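Alpha-fucosidase GH29 (Fusarium graminearum, PDB 4PSR) hydrolyses alpha-L-fucosidic bonds, probably including that of the alpha-1,6-linked fucose on the reducing-end N-acetylglucosamine of glycoprotein glycans. Local coordinates at residues 22-27 against 299-304; 61-64 against 69-72; 327-332 against 337-342. All coordinates share one frame; numbering follows the deposited sequence.

Contact 1 (22-27 against 299-304); sequences EWYRDA and YWQTDD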
# COMPACT_ATOMS: atom_id res chain seq x y z
N GLU A 22 -13.67 -4.00 -6.57
CA GLU A 22 -14.34 -3.06 -5.68
C GLU A 22 -14.10 -3.35 -4.20
O GLU A 22 -13.89 -2.39 -3.43
CB GLU A 22 -15.84 -2.98 -5.99
CG GLU A 22 -16.13 -2.52 -7.40
CD GLU A 22 -15.54 -1.17 -7.70
OE1 GLU A 22 -15.91 -0.17 -7.06
OE2 GLU A 22 -14.73 -1.06 -8.63
N TRP A 23 -14.07 -4.61 -3.78
CA TRP A 23 -13.85 -4.88 -2.35
C TRP A 23 -12.48 -4.34 -1.89
O TRP A 23 -12.33 -3.90 -0.73
CB TRP A 23 -13.97 -6.37 -1.98
CG TRP A 23 -12.84 -7.25 -2.48
CD1 TRP A 23 -12.88 -8.09 -3.56
CD2 TRP A 23 -11.55 -7.44 -1.87
NE1 TRP A 23 -11.68 -8.75 -3.68
CE2 TRP A 23 -10.84 -8.37 -2.67
CE3 TRP A 23 -10.91 -6.89 -0.76
CZ2 TRP A 23 -9.55 -8.76 -2.38
CZ3 TRP A 23 -9.60 -7.30 -0.48
CH2 TRP A 23 -8.94 -8.22 -1.28
N TYR A 24 -11.49 -4.40 -2.77
CA TYR A 24 -10.14 -3.96 -2.43
C TYR A 24 -10.07 -2.44 -2.38
O TYR A 24 -9.44 -1.88 -1.49
CB TYR A 24 -9.14 -4.58 -3.42
CG TYR A 24 -7.69 -4.13 -3.30
CD1 TYR A 24 -7.19 -3.12 -4.10
CD2 TYR A 24 -6.82 -4.72 -2.40
CE1 TYR A 24 -5.88 -2.73 -4.03
CE2 TYR A 24 -5.49 -4.34 -2.32
CZ TYR A 24 -5.04 -3.34 -3.14
OH TYR A 24 -3.73 -2.92 -3.10
N ARG A 25 -10.76 -1.77 -3.28
CA ARG A 25 -10.86 -0.32 -3.23
C ARG A 25 -11.62 0.15 -1.98
O ARG A 25 -11.33 1.22 -1.43
CB ARG A 25 -11.53 0.24 -4.49
CG ARG A 25 -10.85 -0.15 -5.80
CD ARG A 25 -11.54 0.46 -7.01
NE ARG A 25 -10.95 -0.07 -8.25
CZ ARG A 25 -10.48 0.65 -9.25
NH1 ARG A 25 -10.51 1.97 -9.25
NH2 ARG A 25 -9.98 0.00 -10.29
N ASP A 26 -12.57 -0.66 -1.53
CA ASP A 26 -13.34 -0.31 -0.35
C ASP A 26 -12.54 -0.49 0.93
O ASP A 26 -12.89 0.10 1.96
CB ASP A 26 -14.57 -1.22 -0.25
CG ASP A 26 -15.64 -0.93 -1.30
OD1 ASP A 26 -15.62 0.14 -1.96
OD2 ASP A 26 -16.50 -1.83 -1.46
N ALA A 27 -11.55 -1.37 0.90
CA ALA A 27 -10.90 -1.86 2.11
C ALA A 27 -10.04 -0.84 2.84
O ALA A 27 -10.10 -0.77 4.06
CB ALA A 27 -10.09 -3.10 1.81
N TYR A 299 -5.98 2.85 -9.41
CA TYR A 299 -5.89 2.48 -7.98
C TYR A 299 -4.58 1.76 -7.67
O TYR A 299 -4.17 0.85 -8.40
CB TYR A 299 -7.08 1.57 -7.61
CG TYR A 299 -7.48 1.74 -6.16
CD1 TYR A 299 -8.42 2.68 -5.77
CD2 TYR A 299 -6.85 0.99 -5.16
CE1 TYR A 299 -8.73 2.88 -4.44
CE2 TYR A 299 -7.17 1.17 -3.81
CZ TYR A 299 -8.09 2.13 -3.49
OH TYR A 299 -8.41 2.36 -2.19
N TRP A 300 -3.94 2.15 -6.58
CA TRP A 300 -2.61 1.68 -6.20
C TRP A 300 -2.58 1.38 -4.69
O TRP A 300 -3.60 1.57 -3.98
CB TRP A 300 -1.54 2.75 -6.58
CG TRP A 300 -1.89 4.08 -6.02
CD1 TRP A 300 -2.70 5.00 -6.59
CD2 TRP A 300 -1.54 4.60 -4.72
NE1 TRP A 300 -2.87 6.07 -5.73
CE2 TRP A 300 -2.19 5.83 -4.57
CE3 TRP A 300 -0.75 4.13 -3.68
CZ2 TRP A 300 -2.06 6.61 -3.42
CZ3 TRP A 300 -0.63 4.89 -2.52
CH2 TRP A 300 -1.29 6.14 -2.41
N GLN A 301 -1.46 0.89 -4.18
CA GLN A 301 -1.29 0.79 -2.73
C GLN A 301 0.13 1.13 -2.35
O GLN A 301 0.98 1.33 -3.25
CB GLN A 301 -1.72 -0.58 -2.17
CG GLN A 301 -0.78 -1.75 -2.50
CD GLN A 301 -0.85 -2.83 -1.44
OE1 GLN A 301 -1.89 -3.51 -1.29
NE2 GLN A 301 0.20 -2.94 -0.63
N THR A 302 0.39 1.20 -1.06
CA THR A 302 1.72 1.42 -0.54
C THR A 302 1.82 0.67 0.79
O THR A 302 0.80 0.33 1.42
CB THR A 302 2.04 2.91 -0.43
OG1 THR A 302 3.40 3.10 -0.04
CG2 THR A 302 1.16 3.58 0.60
N ASP A 303 3.04 0.41 1.22
CA ASP A 303 3.29 -0.22 2.52
C ASP A 303 3.92 0.77 3.50
O ASP A 303 4.72 1.62 3.11
CB ASP A 303 4.23 -1.42 2.39
CG ASP A 303 3.94 -2.23 1.17
OD1 ASP A 303 2.82 -2.77 1.07
OD2 ASP A 303 4.83 -2.30 0.28
N ASP A 304 3.58 0.67 4.78
CA ASP A 304 4.20 1.50 5.81
C ASP A 304 4.50 0.60 7.00
O ASP A 304 4.25 -0.59 6.95
CB ASP A 304 3.29 2.65 6.21
CG ASP A 304 4.08 3.93 6.48
OD1 ASP A 304 5.09 3.88 7.22
OD2 ASP A 304 3.69 4.97 5.93
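Y24 and Q301 meet through one short, directed bond: Y24 OH donates to Q301 OE1 at 2.6 Å, at the edge of the ring. The hydroxyl approaches in the amide plane, on a lone pair of Q301 OE1, with a C=O...donor angle of 112°. Ring and amide planes are only 9° apart, so two flat groups are held almost coplanar, although the side chains cross at about a right angle. The tyrosine gets there because its CG is anti to the backbone N (chi1 174°), which carries the ring from the helix to the strand.

The second half of the contact is apolar in character. R25 CG sits over one face of the Y299 ring, 3.8 Å from its centroid, in a CH-pi contact. Farther along the same arginine, Y299 CB lies over the centre of one face of the guanidinium, 3.9 Å from R25 CZ. The extended R25 chain and the tyrosine thus slide past each other in opposite directions, while Y24 CE1 fills in against Y299 CD2 at 4.0 Å.

The polar ends are held from outside. R25 NE bonds to A20 O and R25 NH1 pairs with E531; Y299 OH bonds to N338 OD1, and the same amide gives its ND2 to Y24 O. Helix 22-27, just ahead of strand 29-33, lies across the N-terminal end of the TIM barrel: the Y24 ring packs on I222 of strand 222-225 and V268 of strand 268-272, and inward-facing Q301 on strand 300-305 touches W224, T270 and L340.

Contact 2 (61-64 against 69-72); sequences KHHT and PPEE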
# COMPACT_ATOMS: atom_id res chain seq x y z
N LYS A 61 30.30 -7.94 11.84
CA LYS A 61 31.05 -7.75 13.08
C LYS A 61 30.22 -8.29 14.24
O LYS A 61 30.71 -9.06 15.08
CB LYS A 61 31.39 -6.27 13.27
CG LYS A 61 32.38 -5.76 12.24
CD LYS A 61 32.69 -4.28 12.34
CE LYS A 61 33.71 -3.87 11.27
NZ LYS A 61 34.02 -2.42 11.30
N HIS A 62 28.94 -7.91 14.28
CA HIS A 62 28.04 -8.37 15.33
C HIS A 62 27.93 -9.90 15.29
O HIS A 62 27.98 -10.56 16.34
CB HIS A 62 26.65 -7.75 15.15
CG HIS A 62 25.61 -8.33 16.05
ND1 HIS A 62 25.39 -7.87 17.33
CD2 HIS A 62 24.73 -9.34 15.85
CE1 HIS A 62 24.42 -8.59 17.89
NE2 HIS A 62 23.99 -9.47 17.00
N HIS A 63 27.75 -10.44 14.10
CA HIS A 63 27.58 -11.88 13.95
C HIS A 63 28.80 -12.62 14.47
O HIS A 63 28.70 -13.64 15.18
CB HIS A 63 27.36 -12.25 12.48
CG HIS A 63 26.87 -13.64 12.30
ND1 HIS A 63 25.56 -13.99 12.52
CD2 HIS A 63 27.54 -14.79 12.05
CE1 HIS A 63 25.43 -15.30 12.36
NE2 HIS A 63 26.62 -15.81 12.07
N THR A 64 29.96 -12.11 14.08
CA THR A 64 31.24 -12.74 14.41
C THR A 64 31.47 -12.71 15.92
O THR A 64 31.92 -13.69 16.50
CB THR A 64 32.38 -12.03 13.65
OG1 THR A 64 32.17 -12.16 12.24
CG2 THR A 64 33.74 -12.63 14.00
N PRO A 69 32.36 -16.59 13.11
CA PRO A 69 32.48 -16.11 11.73
C PRO A 69 31.38 -16.69 10.84
O PRO A 69 31.05 -17.86 10.99
CB PRO A 69 33.88 -16.60 11.31
CG PRO A 69 34.26 -17.62 12.31
CD PRO A 69 33.54 -17.33 13.57
N PRO A 70 30.82 -15.87 9.92
CA PRO A 70 29.66 -16.39 9.18
C PRO A 70 30.00 -17.56 8.27
O PRO A 70 29.13 -18.33 7.85
CB PRO A 70 29.20 -15.19 8.35
CG PRO A 70 30.30 -14.20 8.40
CD PRO A 70 31.02 -14.44 9.70
N GLU A 71 31.29 -17.72 7.94
CA GLU A 71 31.73 -18.87 7.15
C GLU A 71 31.64 -20.21 7.91
O GLU A 71 31.58 -21.28 7.28
CB GLU A 71 33.16 -18.64 6.65
CG GLU A 71 33.34 -17.42 5.72
CD GLU A 71 33.43 -16.07 6.45
OE1 GLU A 71 33.50 -16.04 7.70
OE2 GLU A 71 33.45 -15.03 5.77
N GLU A 72 31.63 -20.14 9.23
CA GLU A 72 31.43 -21.31 10.10
C GLU A 72 30.00 -21.37 10.67
O GLU A 72 29.42 -22.45 10.75
CB GLU A 72 32.44 -21.30 11.26
CG GLU A 72 33.92 -21.24 10.81
CD GLU A 72 34.89 -21.13 11.99
OE1 GLU A 72 36.12 -21.22 11.76
OE2 GLU A 72 34.43 -20.93 13.13
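A beta turn just beyond helix 58-66 folds the chain back against the last turns of that helix. P69 O accepts a bond from E72 N at 2.9 Å, which closes the turn, and P70 occupies its second position. Contact with the helix is by van der Waals packing of two neighbouring side chains, H63 and T64, on the two prolines.

H63 uses the CD2 corner of its imidazole, 3.9 Å from P70 CA and 4.1 Å from P70 CB, with the carbonyl carbon of P69 near the ring plane at the edge. The rotation of this ring is fixed from both nitrogens: NE2 bonds to W73 O, consistent with a proton on NE2, and ND1 bonds to Y48 OH. T64 meets the turn through its hydroxyl oxygen, with OG1 3.6 Å from P70 CD and 4.0 Å from P69 CA. With OG1 beside the backbone N (chi1 -61°), it also bonds to R60 O one turn back, so the hydroxyl is satisfied within the helix even as it lies against proline carbons.

E71 adds a salt bridge to R60, a second tie from turn to helix. Around the contact, M52 touches both H63 and P70, Y53 touches P70, and Y48 comes from helix 48-51; the turn then leads on toward helix 76-80 at the periphery of the molecule.

Contact 3 (327-332 against 337-342); sequences HSLLDR and GNMLLN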
# COMPACT_ATOMS: atom_id res chain seq x y z
N HIS A 327 -2.72 9.82 10.15
CA HIS A 327 -2.56 10.84 9.11
C HIS A 327 -2.02 10.25 7.80
O HIS A 327 -2.44 10.64 6.72
CB HIS A 327 -1.67 11.98 9.60
CG HIS A 327 -2.29 12.77 10.70
ND1 HIS A 327 -1.70 13.91 11.20
CD2 HIS A 327 -3.45 12.61 11.38
CE1 HIS A 327 -2.47 14.41 12.15
NE2 HIS A 327 -3.54 13.64 12.28
N SER A 328 -1.11 9.29 7.92
CA SER A 328 -0.56 8.65 6.73
C SER A 328 -1.67 7.89 6.00
O SER A 328 -1.76 7.97 4.79
CB SER A 328 0.61 7.74 7.09
OG SER A 328 1.72 8.52 7.52
N LEU A 329 -2.48 7.12 6.74
CA LEU A 329 -3.58 6.40 6.13
C LEU A 329 -4.50 7.36 5.36
O LEU A 329 -4.88 7.09 4.23
CB LEU A 329 -4.36 5.65 7.21
CG LEU A 329 -5.64 4.97 6.72
CD1 LEU A 329 -5.35 3.92 5.65
CD2 LEU A 329 -6.36 4.34 7.91
N LEU A 330 -4.90 8.46 6.01
CA LEU A 330 -5.80 9.41 5.36
C LEU A 330 -5.18 9.99 4.09
O LEU A 330 -5.87 10.15 3.07
CB LEU A 330 -6.17 10.52 6.34
CG LEU A 330 -7.02 10.07 7.54
CD1 LEU A 330 -6.96 11.10 8.65
CD2 LEU A 330 -8.48 9.80 7.12
N ASP A 331 -3.89 10.32 4.16
CA ASP A 331 -3.19 10.80 2.99
C ASP A 331 -3.24 9.79 1.84
O ASP A 331 -3.58 10.15 0.73
CB ASP A 331 -1.76 11.16 3.38
CG ASP A 331 -1.03 11.88 2.28
OD1 ASP A 331 -1.28 13.09 2.07
OD2 ASP A 331 -0.12 11.28 1.63
N ARG A 332 -2.89 8.54 2.11
CA ARG A 332 -2.87 7.54 1.03
C ARG A 332 -4.25 7.33 0.44
O ARG A 332 -4.42 7.26 -0.78
CB ARG A 332 -2.32 6.18 1.48
CG ARG A 332 -0.94 6.16 2.19
CD ARG A 332 0.12 6.98 1.49
NE ARG A 332 0.42 8.27 2.10
CZ ARG A 332 1.24 8.48 3.13
NH1 ARG A 332 1.41 9.73 3.56
NH2 ARG A 332 1.83 7.46 3.75
N GLY A 337 -5.36 5.38 -3.08
CA GLY A 337 -4.67 4.15 -2.70
C GLY A 337 -5.14 3.49 -1.42
O GLY A 337 -5.94 4.06 -0.68
N ASN A 338 -4.63 2.28 -1.18
CA ASN A 338 -4.69 1.62 0.13
C ASN A 338 -3.34 1.72 0.85
O ASN A 338 -2.30 1.86 0.20
CB ASN A 338 -5.02 0.13 0.01
CG ASN A 338 -6.45 -0.15 -0.40
OD1 ASN A 338 -7.32 0.70 -0.38
ND2 ASN A 338 -6.69 -1.39 -0.81
N MET A 339 -3.36 1.57 2.17
CA MET A 339 -2.15 1.48 2.98
C MET A 339 -2.10 0.15 3.67
O MET A 339 -3.03 -0.21 4.43
CB MET A 339 -2.09 2.60 4.03
CG MET A 339 -0.71 2.70 4.70
SD MET A 339 -0.55 4.05 5.86
CE MET A 339 -1.33 3.24 7.20
N LEU A 340 -1.01 -0.58 3.46
CA LEU A 340 -0.76 -1.86 4.13
C LEU A 340 0.31 -1.62 5.18
O LEU A 340 1.48 -1.33 4.86
CB LEU A 340 -0.29 -2.91 3.10
CG LEU A 340 0.17 -4.26 3.66
CD1 LEU A 340 -0.90 -4.93 4.52
CD2 LEU A 340 0.64 -5.18 2.51
N LEU A 341 -0.09 -1.71 6.45
CA LEU A 341 0.78 -1.43 7.59
C LEU A 341 1.48 -2.66 8.12
O LEU A 341 0.85 -3.67 8.47
CB LEU A 341 -0.04 -0.77 8.71
CG LEU A 341 0.71 -0.43 9.99
CD1 LEU A 341 1.79 0.63 9.77
CD2 LEU A 341 -0.28 0.01 11.06
N ASN A 342 2.80 -2.55 8.23
CA ASN A 342 3.62 -3.63 8.78
C ASN A 342 3.82 -3.52 10.27
O ASN A 342 4.11 -2.41 10.78
CB ASN A 342 4.99 -3.68 8.09
CG ASN A 342 5.91 -4.66 8.72
OD1 ASN A 342 5.78 -5.85 8.50
ND2 ASN A 342 6.85 -4.18 9.52
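Helix 327-332 and strand 337-342 run nearly antiparallel, their axes at 150° and 7.5 Å apart at closest approach. The chain reverses in the few residues between them, and the reversal is clasped by a backbone bond from G337 N to R332 O at 3.1 Å.

M339 carries most of the side-chain contact. From the strand it extends through CB, CG and SD and bends only at the last torsion (chi3 81°), which lays the thioether along the helix surface. The sulfur lies nearest the main chain, M339 SD being 3.7 Å from L329 N, and it also lies 4.1 Å from S328 CB. The methyl then turns against the leucine, M339 CE lying 3.9 Å from L329 CB. Nearer the strand backbone, M339 CB meets L329 CD1 at 3.9 Å and, more tentatively because the arginine has two conformers, R332 CG; these two partners belong to residues about one helical turn apart.

In one conformer of R332, NE and NH1 both bond to D331 OD2, a pairing that is likewise tentative. D331 also forms salt bridges with K335 and R406.

The arrangement is the helix-to-strand half of a beta-alpha-beta crossover in the TIM barrel. M339 points outward from strand 337-343 to helix 322-334, whereas L340 turns inward to Q301 and D303. L329 also touches F29 of strand 29-33 and L366 of helix 353-369. Away from the barrel, H327 bonds to G400 N and L483 O, so the helix lies between the barrel and the beta-rich part that follows.

From the N terminus, residues 22-27 open a long loop that contact 1 closes only at 299-304, after most of the barrel strands have been laid down. Contact 2 is nested inside that loop, where 61-64 and 69-72 close a short local reversal; its centre is 41 Å from that of contact 1, and the two do not touch. Contact 3 follows in series, 327-332 with 337-342, closing another short loop. Contacts 1 and 3 adjoin, their centres 9 Å apart, because strands 300-305 and 337-343 are neighbours. Contact 1 ties strand 300-305 to the helix before the first strand, contact 3 packs helix 322-334 on the last strand, and contact 2 lies apart, in a peripheral excursion.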